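Local coordinates for protein thiol-disulfide isomerase and thioredoxins (Corynebacterium glutamicum, PDB 3LOR) that probably acts as a thiol-disulfide oxidoreductase or isomerase of the thioredoxin fold, exchanging dithiols and disulfides, at residues G30-V35 and L148-L153; V34-Q39 and P51-I56; S63-I68 and S152-T157; E83-F88 and V98-P103; P122-A127 and G139-F144. All coordinates share one frame; numbering follows the deposited sequence.

In the fold
All five contacts pack helices or a loop against one mixed sheet of the thioredoxin fold. Strand 32-38 serves interactions 1 and 2, which start on the same stretch of chain. Helix 143-154 closes interactions 1 and 3, whose centres are about 4 Å apart. Interaction 5 ends at the start of that helix, its centre about 8 Å from that of interaction 2. Along the chain, interaction 2 closes before 3 opens; 4 and then 5 lie wholly between the segments of both 1 and 3. Interaction 4 lies across the chain's centre from 1, 3 and 5, but Phe38 joins it to interaction 2. Interactions 1, 2, 3 and 5 also reach a second subunit, so the same helices serve fold and assembly.

Interaction 1 of 5, residues G30-V35 and L148-L153; sequences GKVVVV and LLLGSL
Val32 and Val34 of strand 32-38 meet Leu150 and Leu153 of helix 143-154, the C-terminal helix that packs on the sheet of this thioredoxin fold. The short axes run roughly antiparallel, at 151°, and approach to 9.5 Å. The side chains do not follow that alignment. Val34 and Leu150 cross at about a right angle, with Val34 CG2 lying 3.8 Å from Leu150 CD2. The same Leu150 CD2 is 3.8 Å from Val32 CG1, so one methyl sits against two strand residues. The CB of Leu150 heads to the side, yet the end of the chain, CD2, comes nearer the strand. Leu153, one turn later, points toward the strand. Val32 straddles the two leucines with its two methyls, running aslant to Leu150 and roughly perpendicular to Leu153. CG1, anti to the backbone N (chi1 175°), faces Leu150 and also Leu153 CD1. CG2 faces the backbone end of Leu153. All four residues are buried, and no hydrogen bond links the segments. Leu126 of strand 123-127 adds to this apolar layer, and Leu148 of the second subunit packs on Leu150. At the base of Leu153, CB lies 3.8 Å from Val32 CG2.

Interaction 2 of 5, residues V34-Q39 and P51-I56; sequences VVEVFQ and PQAQKI
Glu36 and Ala53 are the facing pair of the two segments, their CA atoms 6.7 Å apart, where strand 32-38 lies against helix 43-59. This is the strand-helix half of a beta-alpha-beta unit of the thioredoxin fold; strand 65-71 completes the unit. Glu36 and Val34 both point their side chains toward the helix, and Ala53 and Ile56 point back, one turn apart. Two separate touches result.

The first is between Glu36 and the methyl of Ala53. The glutamate leaves the strand with CG anti to the backbone N, then bends at chi2 (74°). This bend curls the chain alongside the alanine methyl. Glu36 CB and CG are each 4.1 Å from Ala53 CB, and the carboxylate oxygen OE2 is 4.0 Å from it. The contact is van der Waals packing, even where an oxygen takes part. Glu36 also touches Pro122 and Ile124. It is buried and lies near, without touching, the probable CxxC of Cys42 and Cys45 at the start of helix 43-59. That place is consistent with that of the buried acid of thioredoxins.

The second touch lies farther along the helix. Val34 and Ile56 meet end on, through one methyl each. Val67 of strand 65-71 packs on both Ala53 and Ile56, and Phe144 of the second subunit packs on Ile56. Between the two ends, Val34 CG1 stands 4.2 Å from Ile56 CD1.

Interaction 3 of 5, residues S63-I68 and S152-T157; sequences SQVQVI and SLLSET
Leu154, in the last turn of helix 143-154, carries this contact by laying its two methyls on Gln64 and Val65. CD2 does most of the touching. It lies 3.8 Å from the backbone oxygen Gln64 O and 4.0 Å from Gln64 CB. Both meetings are plain packing, and no hydrogen bond joins the segments. Val65 presents CG2, which is equidistant from both methyls of the leucine, 4.1 Å from Leu154 CD1 and 4.1 Å from Leu154 CD2. Leu154 crosses both partners at about a right angle, and its CB points toward the strand.

A second shell surrounds these residues. The Gln64 chain bends at chi2, and its amide folds back so that NE2 makes a weak, nearly straight hydrogen bond to Ser63 O at 3.4 Å. This bond may help to fix the amide. The backbone of Gln64 pairs with Val32, and its side chain touches Arg129. On the helix side, Leu154 O accepts from Arg129 NH2, so one arginine touches both partners. Ser155, just beyond, hydrogen-bonds to Ser152 of the second subunit.

The contact thus sits at the beginning of strand 65-71 and the end of helix 143-154. Strand 32-38 lies alongside, with Val32 against Leu154 and Val34 against Val65.

Interaction 4 of 5, residues E83-F88 and V98-P103; sequences EALKVF and VAVDMP
Leu85, Val98 and Val100 meet through methyl groups, so no flat group takes part across the contact itself. The nearby ring is that of Phe38, on strand 32-38. It touches both Leu85 and Val98, and Phe88 packs on it too; Phe88 in turn stacks on Phe92.

The contact joins helix 82-91 to strand 98-101, the closing half of a beta-alpha-beta unit that opens with strand 65-71. Leu85 points from the helix toward the strand. Its chi1 of -152°, well short of fully anti to the backbone N, helps place CD1 near both valines. CD1 lies 4.0 Å from Val98 CG1 and 4.0 Å from Val100 CG2. One methyl therefore bridges two strand residues that face the same side. The two valines meet it differently. Val98 lies aslant to the leucine. Val100 and Leu85 run alongside each other with opposite headings. Between the valines, Ala99 points to the other side of the sheet, where it meets Trp17 and Leu70.

Outward, Ala84 and Val87 on the same helix pack on Val79 and His76 of a third subunit. The three touching residues are buried and linked by no hydrogen bond. What fastens helix to strand here is therefore apolar packing between buried methyls.

Interaction 5 of 5, residues P122-A127 and G139-F144; sequences PSIILA and GQVDDF
The cis-proline loop of the thioredoxin fold and the turn leading into helix 143-154 meet here, at Pro122 and Gly139. The peptide bond before Pro122 is cis, as in thioredoxins, and the ring of Pro122 touches Cys45 of the CxxC pattern. That fits a place beside the probable active site.

One backbone hydrogen bond joins the segments. Gly139 N donates to Pro122 O at 3.0 Å, with an N-H...O angle of 162°. The donor is tilted 24° from the carbonyl plane. The bond carries the pairing of strands 123-127 and 133-138 one step past the strand ends. Gly139 has a positive phi (87°), which glycine readily adopts. The proline ring also meets this glycine, Pro122 CG lying 4.1 Å from Gly139 O.

Farther on, Ile124 and Val141 point toward each other. Their contact is loose: Ile124 CD1 lies 4.3 Å from Val141 CG2. Val141 O also accepts from His48 NE2. The chain then enters the helix at Asp142, the N-cap. Its OD2 takes a weak capping bond from Phe144 N at 3.1 Å, and a salt bridge from Lys55 of the second subunit.

Chemically, one backbone bond and one loose apolar touch join the cis-proline end of the strand to the loop before the helix, next to the probable CxxC.

Interaction 1 of 5, residues G30-V35 and L148-L153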
# COMPACT_ATOMS: atom_id res chain seq x y z
N GLY A 30 -11.35 15.84 29.61
CA GLY A 30 -10.59 16.83 28.89
C GLY A 30 -9.82 16.32 27.70
O GLY A 30 -9.14 17.06 27.09
N LYS A 31 -9.96 15.04 27.40
CA LYS A 31 -9.32 14.38 26.28
C LYS A 31 -10.34 13.69 25.43
O LYS A 31 -11.32 13.20 25.91
CB LYS A 31 -8.37 13.32 26.77
CG LYS A 31 -6.96 13.67 26.78
CD LYS A 31 -6.59 14.34 28.02
CE LYS A 31 -6.58 13.40 29.12
NZ LYS A 31 -6.02 14.05 30.30
N VAL A 32 -10.06 13.64 24.15
CA VAL A 32 -10.76 12.76 23.25
C VAL A 32 -10.33 11.33 23.51
O VAL A 32 -9.20 11.07 23.68
CB VAL A 32 -10.54 13.17 21.80
CG1 VAL A 32 -11.17 12.21 20.89
CG2 VAL A 32 -11.07 14.50 21.56
N VAL A 33 -11.27 10.41 23.54
CA VAL A 33 -10.95 9.03 23.82
C VAL A 33 -11.21 8.15 22.64
O VAL A 33 -12.25 8.18 22.06
CB VAL A 33 -11.67 8.49 25.04
CG1 VAL A 33 -11.23 7.15 25.36
CG2 VAL A 33 -11.50 9.34 26.19
N VAL A 34 -10.22 7.36 22.29
CA VAL A 34 -10.38 6.41 21.24
C VAL A 34 -10.33 5.03 21.83
O VAL A 34 -9.34 4.66 22.37
CB VAL A 34 -9.27 6.55 20.19
CG1 VAL A 34 -9.39 5.55 19.12
CG2 VAL A 34 -9.26 7.89 19.64
N VAL A 35 -11.38 4.26 21.71
CA VAL A 35 -11.33 2.92 22.20
C VAL A 35 -11.37 1.95 21.06
O VAL A 35 -12.29 1.93 20.30
CB VAL A 35 -12.50 2.62 23.17
CG1 VAL A 35 -12.36 1.31 23.75
CG2 VAL A 35 -12.61 3.65 24.21
N LEU A 148 -10.43 13.04 10.26
CA LEU A 148 -11.46 14.03 10.23
C LEU A 148 -12.30 13.93 11.48
O LEU A 148 -12.58 14.91 12.06
CB LEU A 148 -12.36 13.90 9.01
CG LEU A 148 -11.91 14.22 7.59
CD1 LEU A 148 -12.94 13.83 6.61
CD2 LEU A 148 -11.59 15.63 7.47
N LEU A 149 -12.66 12.73 11.89
CA LEU A 149 -13.45 12.56 13.07
C LEU A 149 -12.77 13.00 14.33
O LEU A 149 -13.37 13.70 15.08
CB LEU A 149 -13.92 11.13 13.22
CG LEU A 149 -14.83 10.60 12.14
CD1 LEU A 149 -14.99 9.16 12.22
CD2 LEU A 149 -16.13 11.26 12.12
N LEU A 150 -11.54 12.60 14.55
CA LEU A 150 -10.78 13.07 15.69
C LEU A 150 -10.54 14.56 15.68
O LEU A 150 -10.69 15.21 16.65
CB LEU A 150 -9.45 12.37 15.77
CG LEU A 150 -9.52 10.94 16.21
CD1 LEU A 150 -8.24 10.37 16.30
CD2 LEU A 150 -10.16 10.89 17.51
N GLY A 151 -10.17 15.08 14.54
CA GLY A 151 -9.82 16.46 14.43
C GLY A 151 -11.01 17.27 14.81
O GLY A 151 -10.89 18.25 15.46
N SER A 152 -12.18 16.84 14.41
CA SER A 152 -13.39 17.50 14.73
C SER A 152 -13.74 17.51 16.23
O SER A 152 -14.16 18.50 16.73
CB SER A 152 -14.48 16.85 13.90
OG SER A 152 -15.74 17.20 14.32
N LEU A 153 -13.55 16.40 16.92
CA LEU A 153 -13.76 16.33 18.36
C LEU A 153 -12.81 17.18 19.13
O LEU A 153 -13.17 17.78 20.08
CB LEU A 153 -13.72 14.91 18.86
CG LEU A 153 -14.82 14.03 18.34
CD1 LEU A 153 -14.56 12.65 18.65
CD2 LEU A 153 -16.09 14.44 18.87

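Interaction 2 of 5, residues V34-Q39 and P51-I56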
# COMPACT_ATOMS: atom_id res chain seq x y z
N VAL A 34 -10.22 7.36 22.29
CA VAL A 34 -10.38 6.41 21.24
C VAL A 34 -10.33 5.03 21.83
O VAL A 34 -9.34 4.66 22.37
CB VAL A 34 -9.27 6.55 20.19
CG1 VAL A 34 -9.39 5.55 19.12
CG2 VAL A 34 -9.26 7.89 19.64
N VAL A 35 -11.38 4.26 21.71
CA VAL A 35 -11.33 2.92 22.20
C VAL A 35 -11.37 1.95 21.06
O VAL A 35 -12.29 1.93 20.30
CB VAL A 35 -12.50 2.62 23.17
CG1 VAL A 35 -12.36 1.31 23.75
CG2 VAL A 35 -12.61 3.65 24.21
N GLU A 36 -10.34 1.14 20.96
CA GLU A 36 -10.24 0.14 19.94
C GLU A 36 -10.66 -1.20 20.50
O GLU A 36 -9.99 -1.78 21.27
CB GLU A 36 -8.81 0.09 19.41
CG GLU A 36 -8.57 -0.83 18.26
CD GLU A 36 -9.11 -0.33 16.92
OE1 GLU A 36 -9.65 -1.12 16.18
OE2 GLU A 36 -8.99 0.84 16.60
N VAL A 37 -11.80 -1.68 20.05
CA VAL A 37 -12.35 -2.93 20.50
C VAL A 37 -11.92 -4.06 19.58
O VAL A 37 -12.20 -4.05 18.43
CB VAL A 37 -13.89 -2.84 20.54
CG1 VAL A 37 -14.47 -4.02 21.15
CG2 VAL A 37 -14.32 -1.68 21.26
N PHE A 38 -11.19 -5.01 20.11
CA PHE A 38 -10.55 -5.99 19.27
C PHE A 38 -10.54 -7.40 19.79
O PHE A 38 -10.74 -7.64 20.94
CB PHE A 38 -9.14 -5.56 18.94
CG PHE A 38 -8.20 -5.70 20.06
CD1 PHE A 38 -7.28 -6.69 20.07
CD2 PHE A 38 -8.24 -4.84 21.13
CE1 PHE A 38 -6.43 -6.81 21.08
CE2 PHE A 38 -7.40 -4.97 22.14
CZ PHE A 38 -6.50 -5.94 22.13
N GLN A 39 -10.28 -8.33 18.91
CA GLN A 39 -9.92 -9.68 19.27
C GLN A 39 -8.52 -9.92 18.73
O GLN A 39 -8.21 -9.49 17.66
CB GLN A 39 -10.90 -10.72 18.72
CG GLN A 39 -12.05 -11.02 19.61
CD GLN A 39 -13.00 -12.07 19.10
OE1 GLN A 39 -13.74 -12.61 19.86
NE2 GLN A 39 -12.97 -12.35 17.84
N PRO A 51 -3.18 -1.73 14.35
CA PRO A 51 -2.11 -0.89 13.85
C PRO A 51 -2.51 0.56 13.68
O PRO A 51 -1.72 1.41 13.92
CB PRO A 51 -1.79 -1.50 12.51
CG PRO A 51 -2.34 -2.77 12.52
CD PRO A 51 -3.44 -2.83 13.44
N GLN A 52 -3.74 0.81 13.28
CA GLN A 52 -4.31 2.14 13.24
C GLN A 52 -4.34 2.81 14.62
O GLN A 52 -4.02 3.94 14.73
CB GLN A 52 -5.70 2.08 12.66
CG GLN A 52 -6.37 3.36 12.50
CD GLN A 52 -7.58 3.27 11.57
OE1 GLN A 52 -7.54 3.72 10.45
NE2 GLN A 52 -8.65 2.70 12.05
N ALA A 53 -4.71 2.07 15.64
CA ALA A 53 -4.66 2.52 16.99
C ALA A 53 -3.22 2.86 17.44
O ALA A 53 -3.03 3.84 18.06
CB ALA A 53 -5.29 1.53 17.88
N GLN A 54 -2.25 2.05 17.08
CA GLN A 54 -0.86 2.32 17.38
C GLN A 54 -0.39 3.59 16.71
O GLN A 54 0.30 4.34 17.27
CB GLN A 54 0.08 1.19 16.99
CG GLN A 54 -0.32 -0.16 17.45
CD GLN A 54 0.74 -1.20 17.25
OE1 GLN A 54 1.63 -1.33 18.04
NE2 GLN A 54 0.63 -1.95 16.19
N LYS A 55 -0.82 3.80 15.49
CA LYS A 55 -0.48 4.99 14.78
C LYS A 55 -1.02 6.21 15.47
O LYS A 55 -0.36 7.19 15.58
CB LYS A 55 -0.97 4.92 13.35
CG LYS A 55 -0.60 6.06 12.48
CD LYS A 55 -1.26 5.95 11.13
CE LYS A 55 -0.53 6.71 10.09
NZ LYS A 55 -0.98 6.38 8.73
N ILE A 56 -2.24 6.14 15.95
CA ILE A 56 -2.79 7.24 16.65
C ILE A 56 -1.98 7.52 17.90
O ILE A 56 -1.64 8.61 18.17
CB ILE A 56 -4.21 6.96 17.08
CG1 ILE A 56 -5.15 6.87 15.90
CG2 ILE A 56 -4.70 8.01 17.96
CD1 ILE A 56 -6.45 6.29 16.24

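Interaction 3 of 5, residues S63-I68 and S152-T157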
# COMPACT_ATOMS: atom_id res chain seq x y z
N SER A 63 -1.92 14.16 25.96
CA SER A 63 -2.53 15.38 26.45
C SER A 63 -3.79 15.79 25.66
O SER A 63 -4.56 16.58 26.12
CB SER A 63 -1.52 16.51 26.51
OG SER A 63 -0.95 16.77 25.28
N GLN A 64 -3.93 15.24 24.47
CA GLN A 64 -5.04 15.48 23.58
C GLN A 64 -5.93 14.28 23.32
O GLN A 64 -7.11 14.35 23.43
CB GLN A 64 -4.50 15.94 22.26
CG GLN A 64 -3.70 17.17 22.35
CD GLN A 64 -4.55 18.39 22.38
OE1 GLN A 64 -4.77 19.03 21.37
NE2 GLN A 64 -5.05 18.71 23.53
N VAL A 65 -5.31 13.18 22.94
CA VAL A 65 -6.02 11.95 22.68
C VAL A 65 -5.51 10.76 23.50
O VAL A 65 -4.37 10.48 23.52
CB VAL A 65 -5.99 11.60 21.19
CG1 VAL A 65 -6.53 10.24 20.96
CG2 VAL A 65 -6.65 12.66 20.34
N GLN A 66 -6.40 10.05 24.16
CA GLN A 66 -6.07 8.79 24.78
C GLN A 66 -6.57 7.60 23.99
O GLN A 66 -7.70 7.50 23.70
CB GLN A 66 -6.61 8.74 26.19
CG GLN A 66 -6.22 7.53 26.96
CD GLN A 66 -4.75 7.45 27.27
OE1 GLN A 66 -4.23 8.25 27.99
NE2 GLN A 66 -4.09 6.48 26.74
N VAL A 67 -5.68 6.69 23.66
CA VAL A 67 -6.04 5.44 23.03
C VAL A 67 -6.11 4.36 24.07
O VAL A 67 -5.25 4.24 24.89
CB VAL A 67 -5.05 5.01 21.93
CG1 VAL A 67 -5.52 3.83 21.24
CG2 VAL A 67 -4.79 6.07 20.97
N ILE A 68 -7.19 3.62 24.04
CA ILE A 68 -7.41 2.48 24.86
C ILE A 68 -7.78 1.27 24.07
O ILE A 68 -8.59 1.31 23.18
CB ILE A 68 -8.50 2.71 25.87
CG1 ILE A 68 -8.17 3.88 26.77
CG2 ILE A 68 -8.79 1.48 26.61
CD1 ILE A 68 -9.29 4.55 27.22
N SER A 152 -12.18 16.84 14.41
CA SER A 152 -13.39 17.50 14.73
C SER A 152 -13.74 17.51 16.23
O SER A 152 -14.16 18.50 16.73
CB SER A 152 -14.48 16.85 13.90
OG SER A 152 -15.74 17.20 14.32
N LEU A 153 -13.55 16.40 16.92
CA LEU A 153 -13.76 16.33 18.36
C LEU A 153 -12.81 17.18 19.13
O LEU A 153 -13.17 17.78 20.08
CB LEU A 153 -13.72 14.91 18.86
CG LEU A 153 -14.82 14.03 18.34
CD1 LEU A 153 -14.56 12.65 18.65
CD2 LEU A 153 -16.09 14.44 18.87
N LEU A 154 -11.58 17.21 18.67
CA LEU A 154 -10.52 17.94 19.31
C LEU A 154 -10.77 19.41 19.36
O LEU A 154 -10.40 20.03 20.29
CB LEU A 154 -9.19 17.67 18.66
CG LEU A 154 -8.50 16.41 19.12
CD1 LEU A 154 -7.44 16.07 18.20
CD2 LEU A 154 -8.00 16.52 20.49
N SER A 155 -11.42 19.96 18.37
CA SER A 155 -11.56 21.40 18.30
C SER A 155 -12.92 21.88 18.71
O SER A 155 -13.19 23.03 18.62
CB SER A 155 -11.26 21.90 16.90
OG SER A 155 -12.38 21.70 16.07
N GLU A 156 -13.78 21.00 19.14
CA GLU A 156 -15.09 21.41 19.55
C GLU A 156 -14.96 22.27 20.76
O GLU A 156 -14.22 21.95 21.68
CB GLU A 156 -15.92 20.22 19.92
CG GLU A 156 -17.01 19.92 18.99
CD GLU A 156 -17.80 18.77 19.51
OE1 GLU A 156 -17.50 18.33 20.61
OE2 GLU A 156 -18.72 18.31 18.84
N THR A 157 -15.68 23.38 20.74
CA THR A 157 -15.68 24.34 21.84
C THR A 157 -14.78 23.90 22.99
O THR A 157 -13.73 24.49 23.23
CB THR A 157 -17.07 24.49 22.38
OG1 THR A 157 -17.22 23.62 23.50
CG2 THR A 157 -18.08 24.09 21.33

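Interaction 4 of 5, residues E83-F88 and V98-P103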
# COMPACT_ATOMS: atom_id res chain seq x y z
N GLU A 83 -3.64 -14.18 29.40
CA GLU A 83 -2.24 -14.54 29.22
C GLU A 83 -1.78 -14.51 27.79
O GLU A 83 -0.74 -14.02 27.49
CB GLU A 83 -1.98 -15.91 29.80
N ALA A 84 -2.60 -15.04 26.90
CA ALA A 84 -2.37 -14.98 25.47
C ALA A 84 -2.36 -13.55 24.96
O ALA A 84 -1.60 -13.22 24.12
CB ALA A 84 -3.38 -15.76 24.77
N LEU A 85 -3.21 -12.73 25.51
CA LEU A 85 -3.24 -11.33 25.18
C LEU A 85 -1.96 -10.63 25.55
O LEU A 85 -1.52 -9.77 24.85
CB LEU A 85 -4.38 -10.66 25.90
CG LEU A 85 -5.13 -9.42 25.42
CD1 LEU A 85 -5.45 -8.57 26.56
CD2 LEU A 85 -4.63 -8.66 24.27
N LYS A 86 -1.38 -10.99 26.67
CA LYS A 86 -0.16 -10.37 27.09
C LYS A 86 0.96 -10.63 26.12
O LYS A 86 1.77 -9.80 25.89
CB LYS A 86 0.21 -10.84 28.46
CG LYS A 86 -0.35 -10.00 29.55
CD LYS A 86 -0.62 -10.80 30.76
CE LYS A 86 -0.75 -9.93 31.94
NZ LYS A 86 -1.28 -10.71 33.05
N VAL A 87 0.99 -11.83 25.58
CA VAL A 87 1.90 -12.20 24.52
C VAL A 87 1.64 -11.47 23.22
O VAL A 87 2.55 -11.09 22.57
CB VAL A 87 1.93 -13.70 24.28
CG1 VAL A 87 2.87 -14.00 23.21
CG2 VAL A 87 2.31 -14.42 25.51
N PHE A 88 0.39 -11.31 22.86
CA PHE A 88 0.04 -10.58 21.68
C PHE A 88 0.54 -9.17 21.78
O PHE A 88 1.11 -8.66 20.89
CB PHE A 88 -1.47 -10.60 21.53
CG PHE A 88 -1.98 -9.80 20.40
CD1 PHE A 88 -2.04 -10.33 19.15
CD2 PHE A 88 -2.43 -8.53 20.59
CE1 PHE A 88 -2.50 -9.63 18.15
CE2 PHE A 88 -2.90 -7.84 19.59
CZ PHE A 88 -2.94 -8.38 18.35
N VAL A 98 -4.34 -1.46 27.57
CA VAL A 98 -5.24 -2.47 27.11
C VAL A 98 -6.04 -3.01 28.25
O VAL A 98 -5.51 -3.40 29.24
CB VAL A 98 -4.49 -3.58 26.48
CG1 VAL A 98 -5.38 -4.58 26.01
CG2 VAL A 98 -3.60 -3.10 25.44
N ALA A 99 -7.33 -3.05 28.08
CA ALA A 99 -8.21 -3.62 29.04
C ALA A 99 -8.93 -4.81 28.48
O ALA A 99 -9.16 -4.91 27.31
CB ALA A 99 -9.18 -2.63 29.51
N VAL A 100 -9.29 -5.70 29.36
CA VAL A 100 -10.04 -6.87 29.05
C VAL A 100 -11.50 -6.60 29.46
O VAL A 100 -11.78 -6.29 30.57
CB VAL A 100 -9.46 -8.00 29.88
CG1 VAL A 100 -10.25 -9.25 29.77
CG2 VAL A 100 -8.04 -8.23 29.53
N ASP A 101 -12.40 -6.72 28.51
CA ASP A 101 -13.82 -6.53 28.69
C ASP A 101 -14.36 -7.56 29.68
O ASP A 101 -14.06 -8.69 29.60
CB ASP A 101 -14.48 -6.64 27.30
CG ASP A 101 -15.95 -6.20 27.26
OD1 ASP A 101 -16.51 -5.84 28.27
OD2 ASP A 101 -16.54 -6.27 26.20
N MSE A 102 -15.14 -7.13 30.64
CA MSE A 102 -15.64 -8.02 31.65
C MSE A 102 -16.57 -9.04 31.08
O MSE A 102 -17.50 -8.75 30.38
CB MSE A 102 -16.39 -7.23 32.70
CG MSE A 102 -17.07 -8.09 33.75
SE MSE A 102 -15.81 -8.75 34.97
CE MSE A 102 -15.66 -7.18 35.88
N PRO A 103 -16.26 -10.27 31.36
CA PRO A 103 -17.08 -11.38 30.92
C PRO A 103 -18.37 -11.46 31.71
O PRO A 103 -18.41 -11.06 32.83
CB PRO A 103 -16.19 -12.56 31.19
CG PRO A 103 -15.33 -12.13 32.15
CD PRO A 103 -15.05 -10.74 31.99

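Interaction 5 of 5, residues P122-A127 and G139-F144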
# COMPACT_ATOMS: atom_id res chain seq x y z
N PRO A 122 -13.31 -5.64 14.30
CA PRO A 122 -13.00 -4.49 15.13
C PRO A 122 -14.09 -3.46 15.23
O PRO A 122 -14.87 -3.31 14.36
CB PRO A 122 -11.81 -3.90 14.43
CG PRO A 122 -11.94 -4.31 13.07
CD PRO A 122 -12.50 -5.65 13.09
N SER A 123 -14.11 -2.75 16.32
CA SER A 123 -14.93 -1.60 16.48
C SER A 123 -14.16 -0.46 17.08
O SER A 123 -13.24 -0.65 17.79
CB SER A 123 -16.13 -1.91 17.33
OG SER A 123 -17.09 -2.56 16.59
N ILE A 124 -14.59 0.75 16.78
CA ILE A 124 -14.08 1.92 17.43
C ILE A 124 -15.16 2.66 18.17
O ILE A 124 -16.24 2.76 17.71
CB ILE A 124 -13.38 2.83 16.47
CG1 ILE A 124 -12.31 2.07 15.75
CG2 ILE A 124 -12.64 3.85 17.17
CD1 ILE A 124 -11.45 2.94 15.00
N ILE A 125 -14.84 3.12 19.34
CA ILE A 125 -15.68 4.01 20.05
C ILE A 125 -14.89 5.28 20.25
O ILE A 125 -13.80 5.25 20.78
CB ILE A 125 -16.08 3.41 21.40
CG1 ILE A 125 -16.80 2.08 21.24
CG2 ILE A 125 -16.92 4.33 22.17
CD1 ILE A 125 -17.01 1.40 22.48
N LEU A 126 -15.46 6.40 19.84
CA LEU A 126 -14.92 7.70 20.15
C LEU A 126 -15.76 8.44 21.15
O LEU A 126 -16.92 8.51 21.02
CB LEU A 126 -14.76 8.55 18.92
CG LEU A 126 -14.02 7.96 17.75
CD1 LEU A 126 -14.20 8.77 16.56
CD2 LEU A 126 -12.61 7.71 18.03
N ALA A 127 -15.12 8.96 22.16
CA ALA A 127 -15.74 9.83 23.11
C ALA A 127 -15.08 11.18 23.11
O ALA A 127 -13.93 11.31 22.82
CB ALA A 127 -15.72 9.24 24.46
N GLY A 139 -15.87 -2.30 11.71
CA GLY A 139 -15.10 -2.53 10.51
C GLY A 139 -13.91 -1.66 10.19
O GLY A 139 -13.40 -1.01 11.03
N GLN A 140 -13.45 -1.69 8.95
CA GLN A 140 -12.31 -0.91 8.54
C GLN A 140 -12.69 0.56 8.45
O GLN A 140 -13.66 0.89 7.87
CB GLN A 140 -11.80 -1.41 7.19
CG GLN A 140 -10.30 -1.39 6.98
CD GLN A 140 -9.86 -1.56 5.52
OE1 GLN A 140 -9.58 -0.60 4.86
NE2 GLN A 140 -9.82 -2.77 5.05
N VAL A 141 -11.90 1.42 9.05
CA VAL A 141 -12.11 2.84 8.90
C VAL A 141 -10.90 3.42 8.25
O VAL A 141 -9.83 3.20 8.67
CB VAL A 141 -12.30 3.54 10.21
CG1 VAL A 141 -12.78 4.91 9.99
CG2 VAL A 141 -13.24 2.81 11.06
N ASP A 142 -11.09 4.19 7.20
CA ASP A 142 -10.01 4.81 6.49
C ASP A 142 -9.27 5.82 7.34
O ASP A 142 -9.84 6.47 8.14
CB ASP A 142 -10.58 5.48 5.26
CG ASP A 142 -9.55 6.17 4.47
OD1 ASP A 142 -8.73 5.51 3.84
OD2 ASP A 142 -9.52 7.38 4.49
N ASP A 143 -7.98 5.95 7.16
CA ASP A 143 -7.17 6.84 7.96
C ASP A 143 -7.59 8.30 7.88
O ASP A 143 -7.64 8.97 8.87
CB ASP A 143 -5.75 6.81 7.45
CG ASP A 143 -4.86 5.81 8.15
OD1 ASP A 143 -5.27 5.06 9.01
OD2 ASP A 143 -3.69 5.80 7.81
N PHE A 144 -7.88 8.79 6.68
CA PHE A 144 -8.33 10.14 6.49
C PHE A 144 -9.65 10.46 7.19
O PHE A 144 -9.79 11.47 7.79
CB PHE A 144 -8.49 10.40 5.01
CG PHE A 144 -8.95 11.76 4.69
CD1 PHE A 144 -8.21 12.83 5.02
CD2 PHE A 144 -10.14 11.96 4.07
CE1 PHE A 144 -8.62 14.05 4.75
CE2 PHE A 144 -10.55 13.22 3.79
CZ PHE A 144 -9.77 14.26 4.13